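Local coordinates for malonyl CoA-acyl carrier protein transacylase (Clostridium perfringens, PDB 3PTW), which transfers the malonyl group from malonyl-CoA to acyl carrier protein, probably supplying extender units for fatty-acid synthesis, at residues E31-S36 / L47-P52; M71-A76 / L293-L298. All coordinates share one frame; numbering follows the deposited sequence.

Contact 1: E31-S36 / L47-P52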
loop_
_atom_site.group_PDB
_atom_site.type_symbol
_atom_site.label_atom_id
_atom_site.label_comp_id
_atom_site.label_asym_id
_atom_site.label_seq_id
_atom_site.Cartn_x
_atom_site.Cartn_y
_atom_site.Cartn_z
ATOM N N GLU A 31 -0.246 -20.919 -9.579
ATOM C CA GLU A 31 -1.220 -21.469 -8.635
ATOM C C GLU A 31 -1.942 -20.371 -7.849
ATOM O O GLU A 31 -3.141 -20.485 -7.563
ATOM C CB GLU A 31 -0.533 -22.471 -7.693
ATOM C CG GLU A 31 -1.432 -23.087 -6.617
ATOM C CD GLU A 31 -0.781 -24.261 -5.887
ATOM O OE1 GLU A 31 -1.530 -25.148 -5.419
ATOM O OE2 GLU A 31 0.470 -24.308 -5.782
ATOM N N VAL A 32 -1.220 -19.304 -7.513
ATOM C CA VAL A 32 -1.828 -18.192 -6.788
ATOM C C VAL A 32 -2.931 -17.510 -7.599
ATOM O O VAL A 32 -3.971 -17.121 -7.044
ATOM C CB VAL A 32 -0.778 -17.173 -6.295
ATOM C CG1 VAL A 32 -1.445 -15.867 -5.890
ATOM C CG2 VAL A 32 -0.007 -17.753 -5.121
ATOM N N PHE A 33 -2.709 -17.375 -8.905
ATOM C CA PHE A 33 -3.701 -16.768 -9.797
ATOM C C PHE A 33 -4.926 -17.649 -9.932
ATOM O O PHE A 33 -6.059 -17.154 -9.946
ATOM C CB PHE A 33 -3.095 -16.446 -11.174
ATOM C CG PHE A 33 -2.490 -15.086 -11.247
ATOM C CD1 PHE A 33 -3.228 -14.008 -11.729
ATOM C CD2 PHE A 33 -1.197 -14.860 -10.773
ATOM C CE1 PHE A 33 -2.682 -12.727 -11.764
ATOM C CE2 PHE A 33 -0.642 -13.586 -10.809
ATOM C CZ PHE A 33 -1.397 -12.511 -11.308
ATOM N N LYS A 34 -4.686 -18.958 -10.025
ATOM C CA LYS A 34 -5.754 -19.955 -10.061
ATOM C C LYS A 34 -6.665 -19.829 -8.832
ATOM O O LYS A 34 -7.888 -19.808 -8.954
ATOM C CB LYS A 34 -5.155 -21.367 -10.154
ATOM C CG LYS A 34 -5.302 -22.048 -11.512
ATOM C CD LYS A 34 -4.440 -21.433 -12.594
ATOM C CE LYS A 34 -4.735 -22.072 -13.947
ATOM N NZ LYS A 34 -4.320 -21.178 -15.065
ATOM N N ARG A 35 -6.055 -19.705 -7.659
ATOM C CA ARG A 35 -6.785 -19.611 -6.399
ATOM C C ARG A 35 -7.573 -18.299 -6.274
ATOM O O ARG A 35 -8.653 -18.264 -5.674
ATOM C CB ARG A 35 -5.814 -19.753 -5.228
ATOM C CG ARG A 35 -5.276 -21.165 -5.023
ATOM C CD ARG A 35 -4.046 -21.156 -4.120
ATOM N NE ARG A 35 -4.319 -20.616 -2.784
ATOM C CZ ARG A 35 -3.397 -20.145 -1.943
ATOM N NH1 ARG A 35 -3.764 -19.677 -0.751
ATOM N NH2 ARG A 35 -2.115 -20.129 -2.284
ATOM N N SER A 36 -7.021 -17.223 -6.836
ATOM C CA SER A 36 -7.652 -15.915 -6.758
ATOM C C SER A 36 -8.893 -15.921 -7.630
ATOM O O SER A 36 -9.963 -15.439 -7.225
ATOM C CB SER A 36 -6.685 -14.811 -7.196
ATOM O OG SER A 36 -7.295 -13.536 -7.047
ATOM N N LEU A 47 -7.771 -10.331 -16.201
ATOM C CA LEU A 47 -7.847 -8.983 -15.631
ATOM C C LEU A 47 -6.463 -8.343 -15.564
ATOM O O LEU A 47 -6.290 -7.187 -15.951
ATOM C CB LEU A 47 -8.497 -8.987 -14.230
ATOM C CG LEU A 47 -8.509 -7.681 -13.409
ATOM C CD1 LEU A 47 -9.194 -6.501 -14.147
ATOM C CD2 LEU A 47 -9.141 -7.871 -12.031
ATOM N N CYS A 48 -5.486 -9.106 -15.078
ATOM C CA CYS A 48 -4.142 -8.590 -14.847
ATOM C C CYS A 48 -3.290 -8.532 -16.104
ATOM O O CYS A 48 -2.504 -7.597 -16.273
ATOM C CB CYS A 48 -3.424 -9.427 -13.794
ATOM S SG CYS A 48 -4.051 -9.112 -12.149
ATOM N N PHE A 49 -3.442 -9.534 -16.969
ATOM C CA PHE A 49 -2.541 -9.694 -18.103
ATOM C C PHE A 49 -3.054 -8.945 -19.316
ATOM O O PHE A 49 -2.261 -8.425 -20.093
ATOM C CB PHE A 49 -2.282 -11.181 -18.435
ATOM C CG PHE A 49 -1.873 -12.026 -17.238
ATOM C CD1 PHE A 49 -1.267 -11.445 -16.115
ATOM C CD2 PHE A 49 -2.085 -13.405 -17.243
ATOM C CE1 PHE A 49 -0.897 -12.219 -15.019
ATOM C CE2 PHE A 49 -1.711 -14.190 -16.156
ATOM C CZ PHE A 49 -1.123 -13.600 -15.035
ATOM N N ASN A 50 -4.378 -8.870 -19.464
ATOM C CA ASN A 50 -4.979 -8.210 -20.624
ATOM C C ASN A 50 -5.850 -7.007 -20.323
ATOM O O ASN A 50 -5.812 -6.030 -21.064
ATOM C CB ASN A 50 -5.764 -9.216 -21.456
ATOM C CG ASN A 50 -4.861 -10.157 -22.201
ATOM O OD1 ASN A 50 -4.028 -9.722 -22.989
ATOM N ND2 ASN A 50 -5.006 -11.455 -21.948
ATOM N N ASP A 51 -6.633 -7.093 -19.245
ATOM C CA ASP A 51 -7.644 -6.077 -18.887
ATOM C C ASP A 51 -8.590 -5.642 -20.033
ATOM O O ASP A 51 -8.729 -4.435 -20.294
ATOM C CB ASP A 51 -6.975 -4.857 -18.243
ATOM C CG ASP A 51 -7.975 -3.891 -17.639
ATOM O OD1 ASP A 51 -7.620 -2.696 -17.477
ATOM O OD2 ASP A 51 -9.114 -4.323 -17.341
ATOM N N PRO A 52 -9.273 -6.613 -20.685
ATOM C CA PRO A 52 -10.096 -6.335 -21.874
ATOM C C PRO A 52 -11.412 -5.585 -21.613
ATOM O O PRO A 52 -12.082 -5.184 -22.568
ATOM C CB PRO A 52 -10.409 -7.736 -22.415
ATOM C CG PRO A 52 -10.397 -8.604 -21.209
ATOM C CD PRO A 52 -9.321 -8.043 -20.318
#
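Phe33 and Phe49 point at one another, and their first torsions set the meeting: Phe33 turns its ring off helix 27-40 with chi1 at -89°, while in Phe49 CG lies anti to the carbonyl carbon (chi1 -50°), which swings the far rim of a ring whose CB does not face the other helix across the gap. There CZ of Phe49 lies over one face of the Phe33 ring, displaced toward its rim and 3.7 Å from Phe33 CE1, and CE1 of Phe49 projects beyond that face, also 3.7 Å from Phe33 CE1. The ring planes make 44° and the centroids are 5.0 Å apart, an oblique aromatic pair. Cys48 fills a different flank of the same ring. Its SG sits at the edge, close to the ring plane and 3.9 Å from Phe33 CE1, in a sulfur-aromatic contact, and its CB touches that carbon too. CE1 of Phe33 thus has a thiol beside it and the Phe49 ring above it. Each residue type suits its place: phenylalanine is long enough to span backbones whose CA atoms, Phe33 to Cys48, are 9.6 Å apart at their nearest, and the small, polarisable thiol of cysteine suits a position beside a ring edge. Beyond Phe49 the chain turns at Asp51, with positive phi, its carboxylate accepting from the backbone N of Leu55 and Leu56. Lys34, one residue along from Phe33, adds a salt bridge to Glu45 in the same neighbouring helix. Phe49 also meets Phe23 of helix 20-25 edge-to-face, and Phe33 packs on Thr68 of helix 59-79, so the cluster joins four helices of the acyl transferase domain.

Contact 2: M71-A76 / L293-L298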
loop_
_atom_site.group_PDB
_atom_site.type_symbol
_atom_site.label_atom_id
_atom_site.label_comp_id
_atom_site.label_asym_id
_atom_site.label_seq_id
_atom_site.Cartn_x
_atom_site.Cartn_y
_atom_site.Cartn_z
ATOM N N MET A 71 1.043 -11.476 -4.123
ATOM C CA MET A 71 1.125 -12.817 -3.552
ATOM C C MET A 71 1.862 -13.792 -4.486
ATOM O O MET A 71 2.728 -14.555 -4.043
ATOM C CB MET A 71 -0.287 -13.325 -3.231
ATOM C CG MET A 71 -0.357 -14.624 -2.434
ATOM S SD MET A 71 0.407 -14.590 -0.789
ATOM C CE MET A 71 -0.108 -16.195 -0.181
ATOM N N ALA A 72 1.520 -13.749 -5.771
ATOM C CA ALA A 72 2.181 -14.561 -6.793
ATOM C C ALA A 72 3.699 -14.356 -6.796
ATOM O O ALA A 72 4.440 -15.312 -6.921
ATOM C CB ALA A 72 1.596 -14.247 -8.171
ATOM N N ILE A 73 4.143 -13.108 -6.642
ATOM C CA ILE A 73 5.569 -12.782 -6.549
ATOM C C ILE A 73 6.192 -13.239 -5.222
ATOM O O ILE A 73 7.264 -13.864 -5.198
ATOM C CB ILE A 73 5.814 -11.261 -6.757
ATOM C CG1 ILE A 73 5.431 -10.858 -8.189
ATOM C CG2 ILE A 73 7.289 -10.887 -6.450
ATOM C CD1 ILE A 73 5.293 -9.348 -8.406
ATOM N N LEU A 74 5.513 -12.924 -4.121
ATOM C CA LEU A 74 5.951 -13.346 -2.798
ATOM C C LEU A 74 6.171 -14.867 -2.689
ATOM O O LEU A 74 7.156 -15.317 -2.083
ATOM C CB LEU A 74 4.928 -12.905 -1.754
ATOM C CG LEU A 74 5.106 -13.462 -0.332
ATOM C CD1 LEU A 74 6.423 -12.984 0.287
ATOM C CD2 LEU A 74 3.912 -13.074 0.536
ATOM N N THR A 75 5.233 -15.649 -3.240
ATOM C CA THR A 75 5.288 -17.113 -3.147
ATOM C C THR A 75 6.544 -17.654 -3.821
ATOM O O THR A 75 7.188 -18.558 -3.295
ATOM C CB THR A 75 4.031 -17.807 -3.787
ATOM O OG1 THR A 75 2.836 -17.135 -3.378
ATOM C CG2 THR A 75 3.927 -19.249 -3.345
ATOM N N ALA A 76 6.877 -17.102 -4.986
ATOM C CA ALA A 76 8.075 -17.497 -5.735
ATOM C C ALA A 76 9.336 -17.055 -5.010
ATOM O O ALA A 76 10.311 -17.800 -4.935
ATOM C CB ALA A 76 8.038 -16.916 -7.131
ATOM N N LEU A 293 15.749 -2.760 -2.801
ATOM C CA LEU A 293 15.564 -3.607 -3.969
ATOM C C LEU A 293 14.084 -3.771 -4.265
ATOM O O LEU A 293 13.237 -3.382 -3.453
ATOM C CB LEU A 293 16.222 -4.982 -3.755
ATOM C CG LEU A 293 17.699 -5.004 -3.349
ATOM C CD1 LEU A 293 18.091 -6.387 -2.834
ATOM C CD2 LEU A 293 18.622 -4.567 -4.498
ATOM N N ASN A 294 13.769 -4.332 -5.432
ATOM C CA ASN A 294 12.376 -4.571 -5.809
ATOM C C ASN A 294 12.243 -5.787 -6.712
ATOM O O ASN A 294 13.182 -6.131 -7.450
ATOM C CB ASN A 294 11.739 -3.335 -6.470
ATOM C CG ASN A 294 12.148 -3.173 -7.935
ATOM O OD1 ASN A 294 13.195 -2.608 -8.225
ATOM N ND2 ASN A 294 11.327 -3.690 -8.857
ATOM N N VAL A 295 11.095 -6.460 -6.621
ATOM C CA VAL A 295 10.748 -7.535 -7.559
ATOM C C VAL A 295 9.342 -7.321 -8.114
ATOM O O VAL A 295 8.378 -7.266 -7.357
ATOM C CB VAL A 295 10.848 -8.971 -6.938
ATOM C CG1 VAL A 295 10.829 -10.018 -8.041
ATOM C CG2 VAL A 295 12.111 -9.147 -6.078
ATOM N N GLU A 296 9.248 -7.178 -9.434
ATOM C CA GLU A 296 7.970 -7.111 -10.163
ATOM C C GLU A 296 7.999 -7.974 -11.428
ATOM O O GLU A 296 6.959 -8.276 -12.002
ATOM C CB GLU A 296 7.598 -5.655 -10.523
ATOM C CG GLU A 296 8.468 -4.966 -11.610
ATOM C CD GLU A 296 8.044 -3.508 -11.890
ATOM O OE1 GLU A 296 6.851 -3.259 -12.187
ATOM O OE2 GLU A 296 8.908 -2.609 -11.809
ATOM N N ASP A 297 9.196 -8.362 -11.866
ATOM C CA ASP A 297 9.347 -9.139 -13.097
ATOM C C ASP A 297 10.641 -9.929 -13.063
ATOM O O ASP A 297 11.310 -9.974 -12.032
ATOM C CB ASP A 297 9.238 -8.252 -14.362
ATOM C CG ASP A 297 10.129 -7.008 -14.309
ATOM O OD1 ASP A 297 11.165 -7.015 -13.610
ATOM O OD2 ASP A 297 9.786 -6.011 -14.984
ATOM N N LEU A 298 10.990 -10.554 -14.182
ATOM C CA LEU A 298 12.228 -11.329 -14.274
ATOM C C LEU A 298 13.498 -10.504 -14.076
ATOM O O LEU A 298 14.388 -10.917 -13.334
ATOM C CB LEU A 298 12.286 -12.094 -15.595
ATOM C CG LEU A 298 11.898 -13.576 -15.588
ATOM C CD1 LEU A 298 10.878 -13.933 -14.502
ATOM C CD2 LEU A 298 11.411 -14.008 -16.979
#
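Ile73 on helix 59-79 faces the end of strand 291-295, where the chain leaves extended geometry at Glu296 (psi -16°), and the backbones draw to 7.1 Å between the CA atoms of Ile73 and Glu296. Both branches of the isoleucine are used. CG2, anti to the backbone N, lies 4.0 Å from Val295 CG1, the two side chains lying alongside each other and running in opposed senses. The longer arm, with chi2 at 165°, carries CD1 onto the main chain where the strand ends, 3.9 Å from both Val295 O and Glu296 CA. Isoleucine suits the spot because it offers a short branch to the valine and an extended one to the main chain; valine suits a strand through its beta-branching and keeps its bulk close to the backbone. Glu296 points its CB away from the helix, and its carboxylate is held by a salt bridge to Lys277 and hydrogen bonds from Tyr15 and the N of Gly276. Ile73 also packs on Ile273 of strand 269-273. The chemistry is therefore divided: dispersion contacts join helix to strand, while the buried acid is satisfied on the other side, which would be expected to stabilise its charged form.

From the N terminus, helix 27-40 supplies the first half of contact 1, and the chain turns back within ten intervening residues so that helix 44-49 closes a short local loop between two consecutive helices. Helix 59-79 follows and opens contact 2, which closes after 216 intervening residues, at strand 291-295, the edge strand of the mixed sheet. The two loops run in series, neither nested nor crossing. They nevertheless touch: Phe33 CE2 lies 3.5 Å from Ala72 CB, and Val32 packs on Met71 and Thr75. Helix 59-79, which carries the first half of contact 2, thus also packs against helix 27-40 of contact 1, joining the early helical layer to a late strand of the sheet, with the contact centres about 15 Å apart.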